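PDB 4ACV: prophage lambdalm01, antigen B from Listeria monocytogenes, which probably acts as a phage-type tail terminator protein, capping the end of the tail tube of a prophage-derived particle as a ring of subunits. Local coordinates for residues B[61-66]-B[112-117]; B[1-6]-B[54-59]. All coordinates share one frame; numbering follows the deposited sequence.

Interaction 1 of 2, residues B[61-66]-B[112-117]; sequences AIHHYT and HAKTSF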
loop_
_atom_site.group_PDB
_atom_site.type_symbol
_atom_site.label_atom_id
_atom_site.label_comp_id
_atom_site.label_asym_id
_atom_site.label_seq_id
_atom_site.Cartn_x
_atom_site.Cartn_y
_atom_site.Cartn_z
ATOM N N ALA B 61 16.173 -0.647 12.144
ATOM C CA ALA B 61 17.033 0.171 11.299
ATOM C C ALA B 61 17.999 0.971 12.151
ATOM O O ALA B 61 17.657 1.413 13.252
ATOM C CB ALA B 61 16.188 1.111 10.427
ATOM N N ILE B 62 19.211 1.153 11.651
ATOM C CA ILE B 62 20.152 2.043 12.307
ATOM C C ILE B 62 20.137 3.396 11.619
ATOM O O ILE B 62 20.363 3.478 10.412
ATOM C CB ILE B 62 21.576 1.491 12.284
ATOM C CG1 ILE B 62 21.618 0.126 12.967
ATOM C CG2 ILE B 62 22.527 2.472 12.962
ATOM C CD1 ILE B 62 21.215 0.170 14.430
ATOM N N HIS B 63 19.852 4.443 12.393
ATOM C CA HIS B 63 19.870 5.816 11.903
ATOM C C HIS B 63 21.137 6.524 12.343
ATOM O O HIS B 63 21.330 6.771 13.524
ATOM C CB HIS B 63 18.655 6.587 12.412
ATOM C CG HIS B 63 17.357 6.080 11.875
ATOM N ND1 HIS B 63 16.810 6.540 10.698
ATOM C CD2 HIS B 63 16.499 5.142 12.347
ATOM C CE1 HIS B 63 15.667 5.917 10.475
ATOM N NE2 HIS B 63 15.459 5.065 11.462
ATOM N N HIS B 64 21.995 6.844 11.382
ATOM C CA HIS B 64 23.272 7.503 11.651
ATOM C C HIS B 64 23.279 8.925 11.070
ATOM O O HIS B 64 23.424 9.107 9.858
ATOM C CB HIS B 64 24.416 6.663 11.062
ATOM C CG HIS B 64 25.782 7.063 11.529
ATOM N ND1 HIS B 64 26.101 7.216 12.863
ATOM C CD2 HIS B 64 26.924 7.308 10.841
ATOM C CE1 HIS B 64 27.376 7.551 12.974
ATOM N NE2 HIS B 64 27.899 7.610 11.762
ATOM N N TYR B 65 23.104 9.923 11.938
ATOM C CA TYR B 65 23.154 11.334 11.534
ATOM C C TYR B 65 24.511 11.944 11.835
ATOM O O TYR B 65 24.998 11.862 12.956
ATOM C CB TYR B 65 22.104 12.162 12.273
ATOM C CG TYR B 65 20.677 11.805 11.984
ATOM C CD1 TYR B 65 20.064 10.741 12.636
ATOM C CD2 TYR B 65 19.925 12.547 11.080
ATOM C CE1 TYR B 65 18.736 10.417 12.384
ATOM C CE2 TYR B 65 18.602 12.234 10.824
ATOM C CZ TYR B 65 18.011 11.166 11.480
ATOM O OH TYR B 65 16.691 10.842 11.237
ATOM N N THR B 66 25.101 12.589 10.842
ATOM C CA THR B 66 26.406 13.205 11.000
ATOM C C THR B 66 26.425 14.541 10.276
ATOM O O THR B 66 25.602 14.788 9.395
ATOM C CB THR B 66 27.494 12.319 10.400
ATOM O OG1 THR B 66 27.057 11.862 9.117
ATOM C CG2 THR B 66 27.744 11.121 11.288
ATOM N N HIS B 112 21.835 12.043 6.744
ATOM C CA HIS B 112 21.088 11.006 7.419
ATOM C C HIS B 112 21.303 9.674 6.715
ATOM O O HIS B 112 20.905 9.501 5.565
ATOM C CB HIS B 112 19.598 11.365 7.458
ATOM C CG HIS B 112 18.736 10.296 8.063
ATOM N ND1 HIS B 112 17.362 10.308 7.978
ATOM C CD2 HIS B 112 19.063 9.178 8.758
ATOM C CE1 HIS B 112 16.876 9.242 8.592
ATOM N NE2 HIS B 112 17.887 8.543 9.072
ATOM N N ALA B 113 21.952 8.744 7.407
ATOM C CA ALA B 113 22.152 7.395 6.883
ATOM C C ALA B 113 21.277 6.386 7.614
ATOM O O ALA B 113 21.246 6.328 8.838
ATOM C CB ALA B 113 23.609 6.989 6.962
ATOM N N LYS B 114 20.563 5.589 6.836
ATOM C CA LYS B 114 19.625 4.637 7.369
ATOM C C LYS B 114 19.928 3.248 6.815
ATOM O O LYS B 114 19.935 3.043 5.605
ATOM C CB LYS B 114 18.205 5.060 7.001
ATOM C CG LYS B 114 17.158 4.115 7.493
ATOM C CD LYS B 114 15.781 4.546 7.033
ATOM C CE LYS B 114 14.753 3.496 7.422
ATOM N NZ LYS B 114 13.390 3.914 7.052
ATOM N N THR B 115 20.172 2.299 7.714
ATOM C CA THR B 115 20.502 0.933 7.336
ATOM C C THR B 115 19.527 -0.039 7.986
ATOM O O THR B 115 19.390 -0.068 9.205
ATOM C CB THR B 115 21.925 0.575 7.790
ATOM O OG1 THR B 115 22.863 1.483 7.195
ATOM C CG2 THR B 115 22.260 -0.871 7.414
ATOM N N SER B 116 18.859 -0.846 7.174
ATOM C CA SER B 116 17.828 -1.741 7.678
ATOM C C SER B 116 18.266 -3.189 7.738
ATOM O O SER B 116 18.815 -3.743 6.779
ATOM C CB SER B 116 16.530 -1.597 6.880
ATOM O OG SER B 116 15.972 -0.307 7.088
ATOM N N PHE B 117 18.006 -3.789 8.893
ATOM C CA PHE B 117 18.373 -5.171 9.172
ATOM C C PHE B 117 17.182 -6.059 9.475
ATOM O O PHE B 117 16.130 -5.609 9.950
ATOM C CB PHE B 117 19.314 -5.231 10.378
ATOM C CG PHE B 117 20.671 -4.643 10.120
ATOM C CD1 PHE B 117 21.665 -5.405 9.508
ATOM C CD2 PHE B 117 20.960 -3.340 10.496
ATOM C CE1 PHE B 117 22.927 -4.871 9.274
ATOM C CE2 PHE B 117 22.219 -2.798 10.267
ATOM C CZ PHE B 117 23.205 -3.566 9.656
HETATM O O HOH W 1 22.924 3.693 9.241
#
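His112 is the hub of an aromatic cluster with His63 and Tyr65 on one face of this antiparallel strand pair, meeting Tyr65 with a ring face and His63 with an edge. The Tyr65 and His112 rings form an offset stack, their planes 16° apart and centroids 4.0 Å from each other; CD2 of His112 lies over the tyrosine face, near its rim, while the phenol OH sits above the imidazole at its CE1 end. With chi1 at 176°, CG of His112 points away from the backbone N and the ring reaches across to strand 61-66. In its own plane His112 NE2 meets His63 ND1 at 2.8 Å in a nearly straight hydrogen bond (177°); the two imidazoles touch rim to rim. Beyond them, Glu107 is hydrogen-bonded to His112 ND1 and Glu41 to His63 NE2, a carboxylate-histidine-histidine-carboxylate chain that fixes the rotation of both rings. The extended chain of Lys114, on the same face, runs alongside His63, its CD 3.7 Å from His63 CE1. Ile62, His64, Ala113 and Thr115 point to the other face. Ile62 CG1 meets the edge of the Phe117 ring, CE2 being 4.0 Å away. The backbones join through two hydrogen-bonded pairs: Ile62 N to Thr115 O spans 2.7 Å, with the return bond from Thr115 N, and His64 and Ala113 likewise exchange two bonds. Water 1 donates to Ile62 O at 2.8 Å and is also bonded to Thr115 OG1. Strand 37-48 flanks 61-66 (His63 bonds Met39), and strand 101-107 flanks 112-117 (His112 with Val105). Helix 71-82 covers the side of Ile62, His64 and Thr115, and its Asp78 also touches Phe117.

Interaction 2 of 2, residues B[1-6]-B[54-59]; sequences MKSLSF and WKEKYR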
loop_
_atom_site.group_PDB
_atom_site.type_symbol
_atom_site.label_atom_id
_atom_site.label_comp_id
_atom_site.label_asym_id
_atom_site.label_seq_id
_atom_site.Cartn_x
_atom_site.Cartn_y
_atom_site.Cartn_z
ATOM N N MET B 1 11.798 -20.796 26.386
ATOM C CA MET B 1 11.002 -20.937 25.173
ATOM C C MET B 1 9.861 -19.910 25.063
ATOM O O MET B 1 8.899 -20.119 24.322
ATOM C CB MET B 1 10.480 -22.376 25.025
ATOM C CG MET B 1 9.773 -22.926 26.260
ATOM S SD MET B 1 9.360 -24.684 26.123
ATOM C CE MET B 1 10.952 -25.464 26.413
ATOM N N LYS B 2 9.970 -18.805 25.800
ATOM C CA LYS B 2 9.101 -17.643 25.582
ATOM C C LYS B 2 9.664 -16.764 24.460
ATOM O O LYS B 2 10.875 -16.594 24.351
ATOM C CB LYS B 2 8.976 -16.806 26.858
ATOM N N SER B 3 8.797 -16.207 23.624
ATOM C CA SER B 3 9.264 -15.305 22.574
ATOM C C SER B 3 9.907 -14.033 23.133
ATOM O O SER B 3 9.323 -13.335 23.951
ATOM C CB SER B 3 8.137 -14.935 21.613
ATOM O OG SER B 3 8.635 -14.128 20.557
ATOM N N LEU B 4 11.108 -13.730 22.659
ATOM C CA LEU B 4 11.856 -12.577 23.143
ATOM C C LEU B 4 11.224 -11.250 22.714
ATOM O O LEU B 4 10.884 -11.062 21.545
ATOM C CB LEU B 4 13.299 -12.660 22.642
ATOM C CG LEU B 4 14.398 -11.973 23.446
ATOM C CD1 LEU B 4 14.331 -12.353 24.931
ATOM C CD2 LEU B 4 15.753 -12.330 22.854
ATOM N N SER B 5 11.069 -10.343 23.674
ATOM C CA SER B 5 10.568 -8.991 23.423
ATOM C C SER B 5 11.546 -8.177 22.568
ATOM O O SER B 5 12.759 -8.343 22.681
ATOM C CB SER B 5 10.323 -8.260 24.755
ATOM O OG SER B 5 10.136 -6.863 24.556
ATOM N N PHE B 6 11.018 -7.286 21.735
ATOM C CA PHE B 6 11.865 -6.474 20.873
ATOM C C PHE B 6 12.920 -5.692 21.673
ATOM O O PHE B 6 14.068 -5.578 21.241
ATOM C CB PHE B 6 11.033 -5.533 19.988
ATOM C CG PHE B 6 10.403 -4.379 20.729
ATOM C CD1 PHE B 6 9.141 -4.510 21.313
ATOM C CD2 PHE B 6 11.055 -3.159 20.819
ATOM C CE1 PHE B 6 8.550 -3.444 21.987
ATOM C CE2 PHE B 6 10.480 -2.094 21.486
ATOM C CZ PHE B 6 9.222 -2.233 22.070
ATOM N N TRP B 54 11.597 -22.985 17.128
ATOM C CA TRP B 54 10.803 -21.768 16.975
ATOM C C TRP B 54 11.735 -20.682 16.516
ATOM O O TRP B 54 12.689 -20.353 17.215
ATOM C CB TRP B 54 10.092 -21.368 18.275
ATOM C CG TRP B 54 9.050 -22.361 18.715
ATOM C CD1 TRP B 54 7.705 -22.312 18.458
ATOM C CD2 TRP B 54 9.267 -23.554 19.486
ATOM N NE1 TRP B 54 7.077 -23.394 19.023
ATOM C CE2 TRP B 54 8.009 -24.172 19.660
ATOM C CE3 TRP B 54 10.402 -24.158 20.048
ATOM C CZ2 TRP B 54 7.853 -25.368 20.370
ATOM C CZ3 TRP B 54 10.246 -25.345 20.755
ATOM C CH2 TRP B 54 8.978 -25.939 20.908
ATOM N N LYS B 55 11.458 -20.157 15.324
ATOM C CA LYS B 55 12.258 -19.109 14.699
ATOM C C LYS B 55 11.426 -17.836 14.547
ATOM O O LYS B 55 10.218 -17.883 14.297
ATOM C CB LYS B 55 12.766 -19.570 13.328
ATOM C CG LYS B 55 14.267 -19.444 13.119
ATOM N N GLU B 56 12.089 -16.695 14.680
ATOM C CA GLU B 56 11.417 -15.413 14.627
ATOM C C GLU B 56 12.322 -14.389 13.945
ATOM O O GLU B 56 13.547 -14.413 14.118
ATOM C CB GLU B 56 11.075 -14.968 16.042
ATOM C CG GLU B 56 9.840 -14.140 16.152
ATOM C CD GLU B 56 9.176 -14.268 17.510
ATOM O OE1 GLU B 56 9.584 -15.138 18.316
ATOM O OE2 GLU B 56 8.237 -13.490 17.769
ATOM N N LYS B 57 11.718 -13.505 13.157
ATOM C CA LYS B 57 12.454 -12.438 12.486
ATOM C C LYS B 57 12.148 -11.107 13.130
ATOM O O LYS B 57 10.989 -10.754 13.315
ATOM C CB LYS B 57 12.095 -12.358 11.003
ATOM C CG LYS B 57 12.581 -13.523 10.172
ATOM C CD LYS B 57 12.226 -13.346 8.703
ATOM C CE LYS B 57 12.782 -14.487 7.854
ATOM N NZ LYS B 57 12.773 -14.147 6.398
ATOM N N TYR B 58 13.195 -10.363 13.459
ATOM C CA TYR B 58 13.037 -8.998 13.934
ATOM C C TYR B 58 13.660 -8.039 12.928
ATOM O O TYR B 58 14.771 -8.265 12.420
ATOM C CB TYR B 58 13.729 -8.796 15.286
ATOM C CG TYR B 58 13.309 -9.724 16.416
ATOM C CD1 TYR B 58 13.585 -11.087 16.375
ATOM C CD2 TYR B 58 12.693 -9.222 17.554
ATOM C CE1 TYR B 58 13.225 -11.931 17.427
ATOM C CE2 TYR B 58 12.343 -10.053 18.611
ATOM C CZ TYR B 58 12.611 -11.403 18.541
ATOM O OH TYR B 58 12.250 -12.215 19.592
ATOM N N ARG B 59 12.952 -6.952 12.656
ATOM C CA ARG B 59 13.462 -5.917 11.773
ATOM C C ARG B 59 13.667 -4.595 12.508
ATOM O O ARG B 59 12.830 -4.153 13.293
ATOM C CB ARG B 59 12.554 -5.740 10.563
ATOM C CG ARG B 59 12.516 -6.972 9.677
ATOM C CD ARG B 59 11.562 -6.855 8.479
ATOM N NE ARG B 59 11.134 -8.199 8.101
ATOM C CZ ARG B 59 9.961 -8.744 8.428
ATOM N NH1 ARG B 59 9.052 -8.043 9.100
ATOM N NH2 ARG B 59 9.686 -9.989 8.059
HETATM O O HOH W 2 12.219 -15.339 19.918
#
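Residues 1-5 form an irregular lead-in beside the strand starting at Lys55, with Ser5 at the N-cap, and Phe6 opens helix 6-19; the backbones stay well apart, Ser3 CA and Glu56 CA being 8.2 Å from each other, so side chains from alternate strand positions bridge the gap. Glu56 and Tyr58 both point toward the N-terminal segment. Ser3 OG, swung to chi1 -176°, donates to Glu56 OE1 at 2.6 Å, meeting the syn side of the carboxylate 20° out of its plane. Tyr58 OH donates to Leu4 O, also at 2.6 Å, but the C=O...O angle is only 119°, and the carbonyl oxygen lies at the edge of the phenol ring. Leu4 CB packs against the same hydroxyl at 3.3 Å. Water 2 ties the polar groups together, donating to Glu56 OE1 and to Tyr58 OH, each at 3.1 Å. Glu56 has further partners: Arg123 in a salt bridge to OE1 and Gln45 at OE2, and Gln45 also bonds Leu4 O. The contact lays Ser3 and Leu4 against the sheet face carrying Glu56 and Tyr58. Gln45 of strand 37-48, and Val119 and Ile121 of strand 110-122, touch the Tyr58 side chain, and Val9 of helix 6-19 packs on both Leu4 and Tyr58.

Overall arrangement
From the N terminus, residues 1-6 lead into helix 6-19 and strand 37-48 before the chain returns as strand 55-66, where interaction 2 closes the first loop. The same strand runs straight on into interaction 1, whose partner comes only after helix 71-82 and the strands 92-99 and 101-107. The two loops therefore follow in series, neither nested nor crossed. Their centres lie about 23 Å apart on opposite sides of the chain's centre, yet they touch where Arg59 CB packs on Phe117 O. Strand 55-66 is their common element: interaction 2 joins the N-terminal lead-in to it, while interaction 1 joins it to strand 110-122 within the antiparallel sheet.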